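Local atomic coordinates of periplasmic solute binding protein (Pectobacterium atrosepticum, PDB entry 4RY1), a protein that probably binds a sugar in the periplasm and hands it to an ABC-type transporter for uptake. Residues A[159-162]-A[167-170]; A[161-166]-A[254-259]; A[67-72]-A[100-105]; A[290-295]-A[300-305]; A[324-329]-A[333-338]. One frame throughout, in Å; residues are numbered along the deposited sequence. Where two conformers were deposited one is given.

Contact 1: A[159-162]-A[167-170]; sequences LGVA and DVLD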
# COMPACT_ATOMS: atom_id res chain seq x y z
N LEU A 159 10.12 -3.15 -15.39
CA LEU A 159 9.37 -3.22 -14.13
C LEU A 159 9.83 -4.39 -13.27
O LEU A 159 10.04 -5.49 -13.78
CB LEU A 159 7.88 -3.38 -14.50
CG LEU A 159 6.82 -3.45 -13.41
CD1 LEU A 159 6.85 -2.18 -12.60
CD2 LEU A 159 5.43 -3.72 -14.00
N GLY A 160 9.98 -4.15 -11.97
CA GLY A 160 10.25 -5.21 -11.00
C GLY A 160 8.99 -5.62 -10.27
O GLY A 160 7.87 -5.21 -10.58
N VAL A 161 9.20 -6.50 -9.29
CA VAL A 161 8.17 -7.04 -8.45
C VAL A 161 8.61 -6.69 -7.05
O VAL A 161 9.67 -7.11 -6.60
CB VAL A 161 8.05 -8.56 -8.64
CG1 VAL A 161 7.00 -9.17 -7.72
CG2 VAL A 161 7.69 -8.89 -10.10
N ALA A 162 7.80 -5.86 -6.38
CA ALA A 162 8.22 -5.11 -5.20
C ALA A 162 8.64 -5.96 -4.00
O ALA A 162 9.49 -5.52 -3.21
CB ALA A 162 7.11 -4.15 -4.81
N ASP A 167 5.86 -12.27 -2.01
CA ASP A 167 4.48 -11.82 -2.13
C ASP A 167 4.41 -11.08 -3.47
O ASP A 167 5.33 -10.35 -3.80
CB ASP A 167 4.22 -10.97 -0.87
CG ASP A 167 3.14 -9.92 -0.98
OD1 ASP A 167 2.99 -9.24 -2.00
OD2 ASP A 167 2.47 -9.75 0.07
N VAL A 168 3.36 -11.33 -4.25
CA VAL A 168 3.20 -10.68 -5.56
C VAL A 168 1.87 -9.90 -5.61
O VAL A 168 1.18 -9.82 -6.61
CB VAL A 168 3.40 -11.65 -6.75
CG1 VAL A 168 3.56 -10.88 -8.06
CG2 VAL A 168 4.63 -12.53 -6.48
N LEU A 169 1.54 -9.28 -4.49
CA LEU A 169 0.34 -8.45 -4.43
C LEU A 169 0.40 -7.29 -5.41
O LEU A 169 -0.61 -6.88 -5.99
CB LEU A 169 0.13 -7.90 -3.02
CG LEU A 169 -1.01 -6.89 -2.81
CD1 LEU A 169 -2.36 -7.45 -3.19
CD2 LEU A 169 -1.05 -6.39 -1.38
N ASP A 170 1.58 -6.71 -5.60
CA ASP A 170 1.69 -5.58 -6.55
C ASP A 170 1.20 -5.94 -7.95
O ASP A 170 0.42 -5.19 -8.54
CB ASP A 170 3.09 -4.96 -6.62
CG ASP A 170 4.19 -5.92 -7.03
OD1 ASP A 170 4.03 -7.15 -6.94
OD2 ASP A 170 5.24 -5.40 -7.41
O HOH W 1 6.16 -3.47 -9.13
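The carboxylate of Asp170 lies against the backbone where Val161 joins Ala162. Its OD2 accepts the N-H of Ala162, with Ala162 N and Asp170 OD2 2.8 Å apart. The bond is nearly straight, 173° at the hydrogen. The donor nevertheless comes from above the carboxylate plane, not within it. Asp170 OD2 is also 3.4 Å from Ala162 CB. A water donates one hydrogen to Asp170 OD2 at 2.7 Å and the other to Gly160 O at 2.8 Å. OD2 is thus gripped by one N-H and one water, and the water extends the grip to Gly160. The Asp170 chi1 of 59° sets CG between the backbone N and the carbonyl carbon, which brings OD2 to Ala162 N.

Asp170 belongs to the first turn of helix 169-183, and Val168 is the N-cap residue. Just before it, Asp167 OD1 accepts from Leu169 N at 2.9 Å, which forms an Asx turn. The contact joins the loop after helix 138-152 to the N-terminal end of helix 169-183, and Arg118 of strand 107-123 touches both Leu169 and Asp170. The N-H bond and the helix start would be expected to favour a negatively charged Asp170, and the arginine may contribute.

Beside the polar grip runs an apolar contact. Val161 CG1 meets Val168 CG1 at 3.9 Å, the two side chains crossing at a slant. The same methyl is 3.7 Å from Asp170 OD1. Beyond the contact, Trp377 NE1 donates to Val168 O, and Val168 N is bonded to Thr378 OG1.

Contact 2: A[161-166]-A[254-259]; sequences VAQGAS and YTYSSN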
# COMPACT_ATOMS: atom_id res chain seq x y z
N VAL A 161 9.20 -6.50 -9.29
CA VAL A 161 8.17 -7.04 -8.45
C VAL A 161 8.61 -6.69 -7.05
O VAL A 161 9.67 -7.11 -6.60
CB VAL A 161 8.05 -8.56 -8.64
CG1 VAL A 161 7.00 -9.17 -7.72
CG2 VAL A 161 7.69 -8.89 -10.10
N ALA A 162 7.80 -5.86 -6.38
CA ALA A 162 8.22 -5.11 -5.20
C ALA A 162 8.64 -5.96 -4.00
O ALA A 162 9.49 -5.52 -3.21
CB ALA A 162 7.11 -4.15 -4.81
N GLN A 163 8.04 -7.13 -3.86
CA GLN A 163 8.39 -8.06 -2.77
C GLN A 163 8.83 -9.42 -3.32
O GLN A 163 8.81 -10.43 -2.62
CB GLN A 163 7.23 -8.16 -1.77
CG GLN A 163 6.98 -6.84 -1.04
CD GLN A 163 5.89 -6.90 0.02
OE1 GLN A 163 5.78 -7.87 0.75
NE2 GLN A 163 5.12 -5.83 0.13
N GLY A 164 9.26 -9.42 -4.59
CA GLY A 164 9.98 -10.56 -5.17
C GLY A 164 9.15 -11.84 -5.17
O GLY A 164 8.03 -11.87 -5.67
N ALA A 165 9.73 -12.88 -4.59
CA ALA A 165 9.09 -14.20 -4.47
C ALA A 165 8.36 -14.39 -3.14
O ALA A 165 7.76 -15.43 -2.91
CB ALA A 165 10.11 -15.31 -4.67
N SER A 166 8.41 -13.38 -2.27
CA SER A 166 7.72 -13.44 -0.98
C SER A 166 6.22 -13.19 -1.12
O SER A 166 5.40 -13.81 -0.43
CB SER A 166 8.34 -12.44 0.01
OG SER A 166 9.67 -12.83 0.31
N TYR A 254 9.39 6.42 -0.23
CA TYR A 254 10.57 6.75 0.60
C TYR A 254 11.38 5.49 0.88
O TYR A 254 12.60 5.48 0.77
CB TYR A 254 10.16 7.44 1.91
CG TYR A 254 10.00 8.94 1.82
CD1 TYR A 254 9.58 9.55 0.65
CD2 TYR A 254 10.25 9.73 2.91
CE1 TYR A 254 9.44 10.93 0.57
CE2 TYR A 254 10.10 11.11 2.84
CZ TYR A 254 9.70 11.70 1.66
OH TYR A 254 9.58 13.08 1.54
N THR A 255 10.69 4.41 1.21
CA THR A 255 11.36 3.13 1.45
C THR A 255 12.15 2.64 0.23
O THR A 255 13.30 2.19 0.34
CB THR A 255 10.35 2.05 1.87
OG1 THR A 255 9.68 2.48 3.06
CG2 THR A 255 11.05 0.72 2.09
N TYR A 256 11.52 2.68 -0.94
CA TYR A 256 12.22 2.23 -2.17
C TYR A 256 13.30 3.19 -2.66
O TYR A 256 14.22 2.79 -3.37
CB TYR A 256 11.22 1.86 -3.30
CG TYR A 256 10.63 0.50 -3.02
CD1 TYR A 256 9.72 0.33 -2.00
CD2 TYR A 256 11.04 -0.64 -3.72
CE1 TYR A 256 9.20 -0.91 -1.69
CE2 TYR A 256 10.54 -1.90 -3.41
CZ TYR A 256 9.60 -2.02 -2.40
OH TYR A 256 9.07 -3.24 -2.01
N SER A 257 13.20 4.44 -2.24
CA SER A 257 14.20 5.44 -2.56
C SER A 257 15.42 5.36 -1.65
O SER A 257 16.49 5.84 -2.01
CB SER A 257 13.58 6.84 -2.44
OG SER A 257 12.70 7.10 -3.51
N SER A 258 15.25 4.70 -0.50
CA SER A 258 16.16 4.84 0.66
C SER A 258 17.59 4.38 0.37
O SER A 258 18.55 4.98 0.84
CB SER A 258 15.58 4.13 1.90
OG SER A 258 15.58 2.70 1.79
N ASN A 259 17.73 3.34 -0.44
CA ASN A 259 19.07 2.79 -0.77
C ASN A 259 19.56 3.09 -2.20
O ASN A 259 20.58 2.54 -2.65
CB ASN A 259 19.10 1.28 -0.49
CG ASN A 259 18.65 0.93 0.93
OD1 ASN A 259 19.12 1.52 1.90
ND2 ASN A 259 17.76 -0.03 1.05
O HOH W 2 6.24 -3.16 -1.39
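Tyr256 has chi1 -78° and chi2 72°, which together send its phenol toward the backbone carbonyl of Ala162. The first torsion places CG beside the tyrosine's own backbone N. The hydroxyl then donates to the carbonyl, with Tyr256 OH and Ala162 O 2.6 Å apart. At the acceptor, the C=O...donor angle is 119° and the hydroxyl stands well above the carbonyl plane. Relative to the ring, Ala162 O lies at the edge, near the ring plane. Ala162 CB lies 3.5 Å from Tyr256 OH and makes an apolar contact with Tyr256 CZ at 4.1 Å.

The carbonyl is part of a type I beta turn from Val161 to Gly164, in which Ala162 and Gln163 are the two middle residues. Gly164 N closes the turn on Val161 O at 3.1 Å. Gly164 has positive phi, a backbone shape that favours glycine. Tyr256 comes from helix 253-257, so the hydroxyl links this helix to the loop between helices 138-152 and 169-183.

A water extends the contact. It donates to Tyr256 OH at 2.9 Å and accepts from Gln163 NE2 at 3.3 Å. The phenol oxygen therefore gives one hydrogen bond and takes another. Gln163 CG itself comes no closer than 4.3 Å to Tyr256 OH.

Tyr256 meets Tyr233 edge-to-face, Leu248 of strand 245-249 touches both Ala162 and Tyr256, and Trp238 NE1 donates to Tyr256 O.

Contact 3: A[67-72]-A[100-105]; sequences NWLPQF and KTADVK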
# COMPACT_ATOMS: atom_id res chain seq x y z
N ASN A 67 -6.59 -2.81 5.59
CA ASN A 67 -7.03 -4.15 5.22
C ASN A 67 -7.05 -5.13 6.38
O ASN A 67 -7.45 -6.29 6.19
CB ASN A 67 -6.18 -4.65 4.07
CG ASN A 67 -4.73 -4.37 4.28
OD1 ASN A 67 -4.29 -3.19 4.27
ND2 ASN A 67 -3.97 -5.40 4.47
N TRP A 68 -6.70 -4.66 7.58
CA TRP A 68 -6.84 -5.45 8.81
C TRP A 68 -8.19 -5.23 9.48
O TRP A 68 -8.53 -5.94 10.44
CB TRP A 68 -5.75 -5.17 9.83
CG TRP A 68 -4.36 -5.39 9.33
CD1 TRP A 68 -3.96 -6.02 8.18
CD2 TRP A 68 -3.18 -4.92 9.96
NE1 TRP A 68 -2.60 -5.97 8.07
CE2 TRP A 68 -2.09 -5.32 9.16
CE3 TRP A 68 -2.93 -4.22 11.15
CZ2 TRP A 68 -0.77 -5.01 9.49
CZ3 TRP A 68 -1.61 -3.93 11.48
CH2 TRP A 68 -0.56 -4.31 10.65
N LEU A 69 -8.98 -4.29 8.99
CA LEU A 69 -10.28 -4.03 9.60
C LEU A 69 -11.25 -5.22 9.51
O LEU A 69 -12.02 -5.44 10.44
CB LEU A 69 -10.91 -2.74 9.09
CG LEU A 69 -10.22 -1.45 9.54
CD1 LEU A 69 -10.97 -0.25 8.97
CD2 LEU A 69 -10.15 -1.35 11.05
N PRO A 70 -11.22 -6.01 8.40
CA PRO A 70 -12.10 -7.21 8.46
C PRO A 70 -11.79 -8.15 9.63
O PRO A 70 -12.70 -8.56 10.36
CB PRO A 70 -11.89 -7.86 7.09
CG PRO A 70 -11.59 -6.67 6.22
CD PRO A 70 -10.68 -5.80 7.05
N GLN A 71 -10.52 -8.42 9.86
CA GLN A 71 -10.09 -9.30 10.96
C GLN A 71 -10.50 -8.74 12.31
O GLN A 71 -11.06 -9.44 13.15
CB GLN A 71 -8.58 -9.52 10.93
CG GLN A 71 -8.07 -10.24 12.16
CD GLN A 71 -6.58 -10.57 12.15
OE1 GLN A 71 -5.86 -10.36 11.14
NE2 GLN A 71 -6.09 -11.10 13.29
N PHE A 72 -10.16 -7.48 12.55
CA PHE A 72 -10.32 -6.90 13.88
C PHE A 72 -11.68 -6.28 14.18
O PHE A 72 -12.06 -6.15 15.36
CB PHE A 72 -9.21 -5.86 14.13
CG PHE A 72 -7.83 -6.47 14.23
CD1 PHE A 72 -7.58 -7.52 15.10
CD2 PHE A 72 -6.78 -5.99 13.45
CE1 PHE A 72 -6.32 -8.08 15.19
CE2 PHE A 72 -5.51 -6.52 13.55
CZ PHE A 72 -5.28 -7.59 14.42
N LYS A 100 -14.92 7.51 5.57
CA LYS A 100 -15.83 6.44 5.19
C LYS A 100 -15.08 5.10 5.06
O LYS A 100 -15.62 4.05 5.45
CB LYS A 100 -16.59 6.79 3.90
CG LYS A 100 -17.57 5.74 3.41
CD LYS A 100 -18.78 5.53 4.31
CE LYS A 100 -19.97 5.05 3.50
NZ LYS A 100 -21.18 4.73 4.32
N THR A 101 -13.83 5.13 4.58
CA THR A 101 -13.03 3.91 4.36
C THR A 101 -12.83 3.11 5.65
O THR A 101 -12.57 1.93 5.60
CB THR A 101 -11.59 4.17 3.78
OG1 THR A 101 -10.77 4.82 4.74
CG2 THR A 101 -11.63 5.01 2.50
N ALA A 102 -12.89 3.79 6.78
CA ALA A 102 -12.60 3.15 8.09
C ALA A 102 -13.84 2.92 8.96
O ALA A 102 -13.73 2.52 10.12
CB ALA A 102 -11.57 3.96 8.86
N ASP A 103 -15.02 3.18 8.38
CA ASP A 103 -16.28 2.94 9.07
C ASP A 103 -16.62 1.46 8.99
O ASP A 103 -16.47 0.85 7.96
CB ASP A 103 -17.42 3.72 8.43
CG ASP A 103 -18.72 3.50 9.14
OD1 ASP A 103 -18.88 4.07 10.23
OD2 ASP A 103 -19.58 2.73 8.64
N VAL A 104 -17.09 0.92 10.11
CA VAL A 104 -17.72 -0.41 10.15
C VAL A 104 -19.04 -0.23 10.89
O VAL A 104 -19.06 0.07 12.09
CB VAL A 104 -16.86 -1.52 10.80
CG1 VAL A 104 -17.64 -2.84 10.87
CG2 VAL A 104 -15.57 -1.72 10.02
N LYS A 105 -20.12 -0.44 10.16
CA LYS A 105 -21.48 -0.36 10.72
C LYS A 105 -21.75 0.92 11.50
O LYS A 105 -22.41 0.91 12.54
CB LYS A 105 -21.76 -1.59 11.55
CG LYS A 105 -21.75 -2.83 10.68
CD LYS A 105 -22.70 -3.88 11.22
CE LYS A 105 -21.96 -4.97 11.97
NZ LYS A 105 -21.50 -5.97 10.95
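Thr101 O is hydrogen-bonded to Trp66 NE1, just ahead of the segment that carries Leu69, and Leu69 CD1 lies 4.3 Å from the same Thr101 O. No hydrogen bond runs directly between 67-72 and 100-105. The contact is the end of one leucine against the backbone of a turn.

Leu69 CD1 does the touching. It sits 3.9 Å from Ala102 CA and 4.1 Å from Ala102 O, with Ala102 CB at 4.3 Å. The leucine has chi1 -70°, with CG beside its backbone N, and an extended chi2 of -179°. This shape pushes CD1 outward from the helix. Val104 also has its CB pointed toward the helix, but stays farther off.

The turn that receives the methyl is a type I beta turn from Lys100 to Asp103, closed by Asp103 N on Lys100 O at 3.1 Å. The hydroxyl of Thr101 is bonded to Ala98 O, within helix 96-100.

The contact thus joins Leu69 of helix 69-74 to the link between helix 96-100 and strand 103-104. Leu289 of strand 284-292 touches both Leu69 and Ala102. Gln109 of strand 107-123 touches Leu69 and pairs with the backbone of Ala102, placing the contact at the margin of the main sheet, which strand 103-104 joins by pairing with 107-123.

Contact 4: A[290-295]-A[300-305]; sequences FAISKN and KEAAML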
# COMPACT_ATOMS: atom_id res chain seq x y z
N PHE A 290 -4.61 5.26 12.53
CA PHE A 290 -4.44 5.13 13.97
C PHE A 290 -5.79 4.75 14.58
O PHE A 290 -6.80 5.40 14.31
CB PHE A 290 -3.96 6.42 14.64
CG PHE A 290 -2.48 6.68 14.51
CD1 PHE A 290 -1.54 5.73 14.90
CD2 PHE A 290 -2.02 7.91 14.06
CE1 PHE A 290 -0.17 5.98 14.79
CE2 PHE A 290 -0.67 8.16 13.97
CZ PHE A 290 0.25 7.21 14.31
N ALA A 291 -5.76 3.68 15.38
CA ALA A 291 -6.93 3.18 16.11
C ALA A 291 -6.66 3.26 17.61
O ALA A 291 -5.53 3.18 18.05
CB ALA A 291 -7.19 1.73 15.72
N ILE A 292 -7.73 3.44 18.37
CA ILE A 292 -7.71 3.42 19.84
C ILE A 292 -8.25 2.07 20.34
O ILE A 292 -9.24 1.57 19.83
CB ILE A 292 -8.52 4.58 20.43
CG1 ILE A 292 -7.92 5.92 20.00
CG2 ILE A 292 -8.62 4.49 21.95
CD1 ILE A 292 -8.71 7.15 20.43
N SER A 293 -7.58 1.52 21.35
CA SER A 293 -7.98 0.26 21.96
C SER A 293 -9.39 0.34 22.47
O SER A 293 -9.76 1.31 23.11
CB SER A 293 -7.08 -0.09 23.14
OG SER A 293 -7.65 -1.18 23.88
N LYS A 294 -10.16 -0.72 22.21
CA LYS A 294 -11.58 -0.76 22.55
C LYS A 294 -11.74 -0.46 24.03
O LYS A 294 -12.67 0.27 24.41
CB LYS A 294 -12.24 -2.11 22.19
CG LYS A 294 -13.78 -2.02 22.11
CD LYS A 294 -14.47 -3.35 21.86
CE LYS A 294 -15.94 -3.17 21.47
NZ LYS A 294 -16.63 -4.46 21.17
N ASN A 295 -10.85 -1.01 24.86
CA ASN A 295 -10.96 -0.84 26.31
C ASN A 295 -9.85 0.00 26.94
O ASN A 295 -9.54 -0.15 28.12
CB ASN A 295 -11.02 -2.22 26.97
CG ASN A 295 -12.06 -3.12 26.32
OD1 ASN A 295 -11.73 -4.17 25.76
ND2 ASN A 295 -13.31 -2.71 26.38
N LYS A 300 -9.65 9.61 25.64
CA LYS A 300 -9.51 11.02 25.36
C LYS A 300 -8.04 11.42 25.11
O LYS A 300 -7.72 12.09 24.13
CB LYS A 300 -10.08 11.82 26.52
CG LYS A 300 -9.99 13.29 26.29
CD LYS A 300 -10.60 14.02 27.45
CE LYS A 300 -11.17 15.31 26.93
NZ LYS A 300 -10.03 16.10 26.39
N GLU A 301 -7.15 11.01 26.00
CA GLU A 301 -5.72 11.29 25.88
C GLU A 301 -5.12 10.62 24.64
O GLU A 301 -4.29 11.21 23.94
CB GLU A 301 -4.97 10.89 27.17
CG GLU A 301 -5.29 11.76 28.38
CD GLU A 301 -6.55 11.42 29.15
OE1 GLU A 301 -7.28 10.45 28.82
OE2 GLU A 301 -6.83 12.17 30.10
N ALA A 302 -5.57 9.41 24.36
CA ALA A 302 -5.17 8.73 23.12
C ALA A 302 -5.56 9.56 21.89
O ALA A 302 -4.74 9.79 20.99
CB ALA A 302 -5.83 7.34 23.06
N ALA A 303 -6.80 10.03 21.87
CA ALA A 303 -7.27 10.91 20.80
C ALA A 303 -6.48 12.22 20.73
O ALA A 303 -6.21 12.73 19.64
CB ALA A 303 -8.74 11.20 20.96
N MET A 304 -6.15 12.78 21.90
CA MET A 304 -5.32 14.00 21.93
C MET A 304 -3.96 13.76 21.26
O MET A 304 -3.44 14.61 20.55
CB MET A 304 -5.12 14.52 23.37
CG MET A 304 -6.38 15.05 24.04
SD MET A 304 -6.29 15.32 25.86
CE MET A 304 -5.08 16.66 25.87
N LEU A 305 -3.35 12.60 21.52
CA LEU A 305 -2.07 12.29 20.89
C LEU A 305 -2.22 12.17 19.37
O LEU A 305 -1.43 12.70 18.58
CB LEU A 305 -1.48 11.00 21.46
CG LEU A 305 -0.19 10.48 20.85
CD1 LEU A 305 0.92 11.52 20.84
CD2 LEU A 305 0.21 9.17 21.54
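Ile292, Ala302 and Ala303 bury most of the surface here. Ile292 has the largest share and turns CG1, CG2 and CD1 to the alanines. Ala302 CB is met by three of its carbons: Ile292 CD1 at 3.9 Å, Ile292 CG1 at 4.0 Å and Ile292 CG2 at 4.1 Å. The alanine methyl therefore fits against the branch of the isoleucine, not merely its end.

The far methyl reaches further along the helix. Ile292 CD1 is 3.7 Å from Ala303 N and 4.1 Å from Ala303 CB. The extended chi2 of 175° carries it there, while chi1 at -62° holds CG1 beside the backbone N. Both Ile292 and Ala302 have their CB pointed toward the opposite segment. The small alanines let the helix backbone come close to the strand, with Ile292 CA and Ala302 CA 6.7 Å apart.

No hydrogen bond crosses the contact, and all three residues are buried. Around the apolar patch, Met306 of the same helix touches Ile292, Val61 touches Ala302, and Ile88 and Leu89 touch Ala303.

Strand 284-292 is followed by a short loop and then by helix 299-310, which folds back over it. This is a beta-alpha unit with its helix packed on the sheet, as in the alpha/beta lobes of periplasmic binding proteins.

Contact 5: A[324-329]-A[333-338]; sequences GMPANP and KLLEDI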
# COMPACT_ATOMS: atom_id res chain seq x y z
N GLY A 324 3.61 9.49 4.63
CA GLY A 324 2.95 9.86 3.39
C GLY A 324 2.37 11.26 3.45
O GLY A 324 2.63 12.03 4.36
N MET A 325 1.61 11.60 2.42
CA MET A 325 1.00 12.92 2.34
C MET A 325 -0.17 13.04 3.33
O MET A 325 -1.12 12.28 3.23
CB MET A 325 0.51 13.19 0.91
CG MET A 325 1.65 13.35 -0.09
SD MET A 325 2.55 14.96 -0.15
CE MET A 325 1.41 15.86 -1.28
N PRO A 326 -0.10 13.97 4.30
CA PRO A 326 -1.11 13.97 5.37
C PRO A 326 -2.54 13.98 4.88
O PRO A 326 -2.88 14.73 3.95
CB PRO A 326 -0.81 15.26 6.10
CG PRO A 326 0.67 15.39 5.97
CD PRO A 326 1.00 14.90 4.60
N ALA A 327 -3.37 13.17 5.53
CA ALA A 327 -4.79 13.11 5.22
C ALA A 327 -5.49 14.45 5.47
O ALA A 327 -6.42 14.82 4.76
CB ALA A 327 -5.45 12.00 6.03
N ASN A 328 -5.07 15.16 6.51
CA ASN A 328 -5.65 16.47 6.84
C ASN A 328 -5.12 17.51 5.85
O ASN A 328 -3.92 17.75 5.83
CB ASN A 328 -5.24 16.87 8.25
CG ASN A 328 -5.92 18.15 8.71
OD1 ASN A 328 -6.38 18.95 7.88
ND2 ASN A 328 -6.06 18.33 10.02
N PRO A 329 -6.00 18.14 5.03
CA PRO A 329 -5.48 19.10 4.06
C PRO A 329 -4.74 20.28 4.70
O PRO A 329 -3.86 20.83 4.07
CB PRO A 329 -6.72 19.58 3.29
CG PRO A 329 -7.88 19.21 4.13
CD PRO A 329 -7.47 18.03 4.97
N LYS A 333 -1.07 21.67 3.74
CA LYS A 333 -0.80 23.08 3.42
C LYS A 333 0.40 23.56 4.22
O LYS A 333 1.28 24.25 3.68
CB LYS A 333 -2.03 23.95 3.66
CG LYS A 333 -1.80 25.45 3.53
CD LYS A 333 -1.57 26.01 2.14
CE LYS A 333 -1.87 27.53 2.10
NZ LYS A 333 -1.36 28.39 3.22
N LEU A 334 0.45 23.20 5.51
CA LEU A 334 1.59 23.58 6.35
C LEU A 334 2.90 23.06 5.80
O LEU A 334 3.89 23.80 5.70
CB LEU A 334 1.40 23.13 7.80
CG LEU A 334 2.56 23.44 8.74
CD1 LEU A 334 2.88 24.92 8.83
CD2 LEU A 334 2.22 22.91 10.13
N LEU A 335 2.92 21.79 5.43
CA LEU A 335 4.14 21.20 4.89
C LEU A 335 4.56 21.85 3.55
O LEU A 335 5.75 21.95 3.27
CB LEU A 335 4.02 19.69 4.75
CG LEU A 335 3.89 18.92 6.05
CD1 LEU A 335 3.91 17.44 5.71
CD2 LEU A 335 4.98 19.26 7.06
N GLU A 336 3.60 22.24 2.74
CA GLU A 336 3.92 22.98 1.52
C GLU A 336 4.47 24.36 1.84
O GLU A 336 5.49 24.77 1.27
CB GLU A 336 2.71 23.11 0.62
CG GLU A 336 3.12 23.66 -0.75
CD GLU A 336 1.99 23.75 -1.73
OE1 GLU A 336 0.90 24.23 -1.36
OE2 GLU A 336 2.20 23.35 -2.88
N ASP A 337 3.84 25.04 2.79
CA ASP A 337 4.26 26.40 3.16
C ASP A 337 5.71 26.45 3.68
O ASP A 337 6.43 27.42 3.47
CB ASP A 337 3.33 26.99 4.24
CG ASP A 337 1.94 27.32 3.71
OD1 ASP A 337 1.72 27.39 2.48
OD2 ASP A 337 1.04 27.51 4.56
N ILE A 338 6.14 25.41 4.39
CA ILE A 338 7.50 25.33 4.92
C ILE A 338 8.47 24.59 3.97
O ILE A 338 9.62 24.37 4.32
CB ILE A 338 7.55 24.76 6.36
CG1 ILE A 338 7.20 23.24 6.39
CG2 ILE A 338 6.63 25.57 7.27
CD1 ILE A 338 7.43 22.63 7.76
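The ring of Pro326 meets Leu335 along its CG-CD rim. Leu335 CD1 lies 3.8 Å from Pro326 CG and 4.0 Å from Pro326 CD, and the two side chains cross at a slant. The ring is puckered, with CG out of line. The carboxylate of Asp337 is met at its oxygens by Lys333. Lys333 NZ donates to Asp337 OD2 at 2.9 Å, on the syn lone pair, and this is a salt bridge. A weak second bond joins Lys333 NZ to Asp337 OD1 at 3.3 Å.

The lysine chain bends at chi2, 71°, and again at chi4, which brings NZ round to the aspartate one turn on. Its backbone makes the hydrogen bond across the contact. Lys333 N donates to Pro329 O at 2.9 Å, with an angle of 154° at the hydrogen. Lys333 CB is also 3.6 Å from Pro329 O. Leu335 is buried, and Val316 and Ile341 also touch it. Lys333 and Pro329 are exposed.

The Pro329 bond spans four residues and is the first full turn of helix 329-337. Asn328 sits at the N-cap, and its OD1 is bonded to Lys330 N. Its ND2 is bonded to Ser311 OG. The whole is a capped helix start: an Asn-Pro pair begins the helix, and the preceding loop folds back so that Pro326 rests on a buried leucine of the second turn.

In the fold
From the N terminus, contact 3 comes first. It closes the loop from helix 69-74 to strand 103-104. Contact 1 follows, a short closure between a loop and the start of helix 169-183. Contact 2 opens within that same stretch and shares Val161 and Ala162 with it. It closes much later, at helix 253-257; the two start from the same stretch, and the short closure falls within the long one. Contacts 4 and 5 are again short, each joining a helix to the strand or loop just before it. Contacts 3 and 4 reach the same sheet, with centres about 16 Å apart. Contact 1 lies across the chain's centre from contacts 3, 4 and 5.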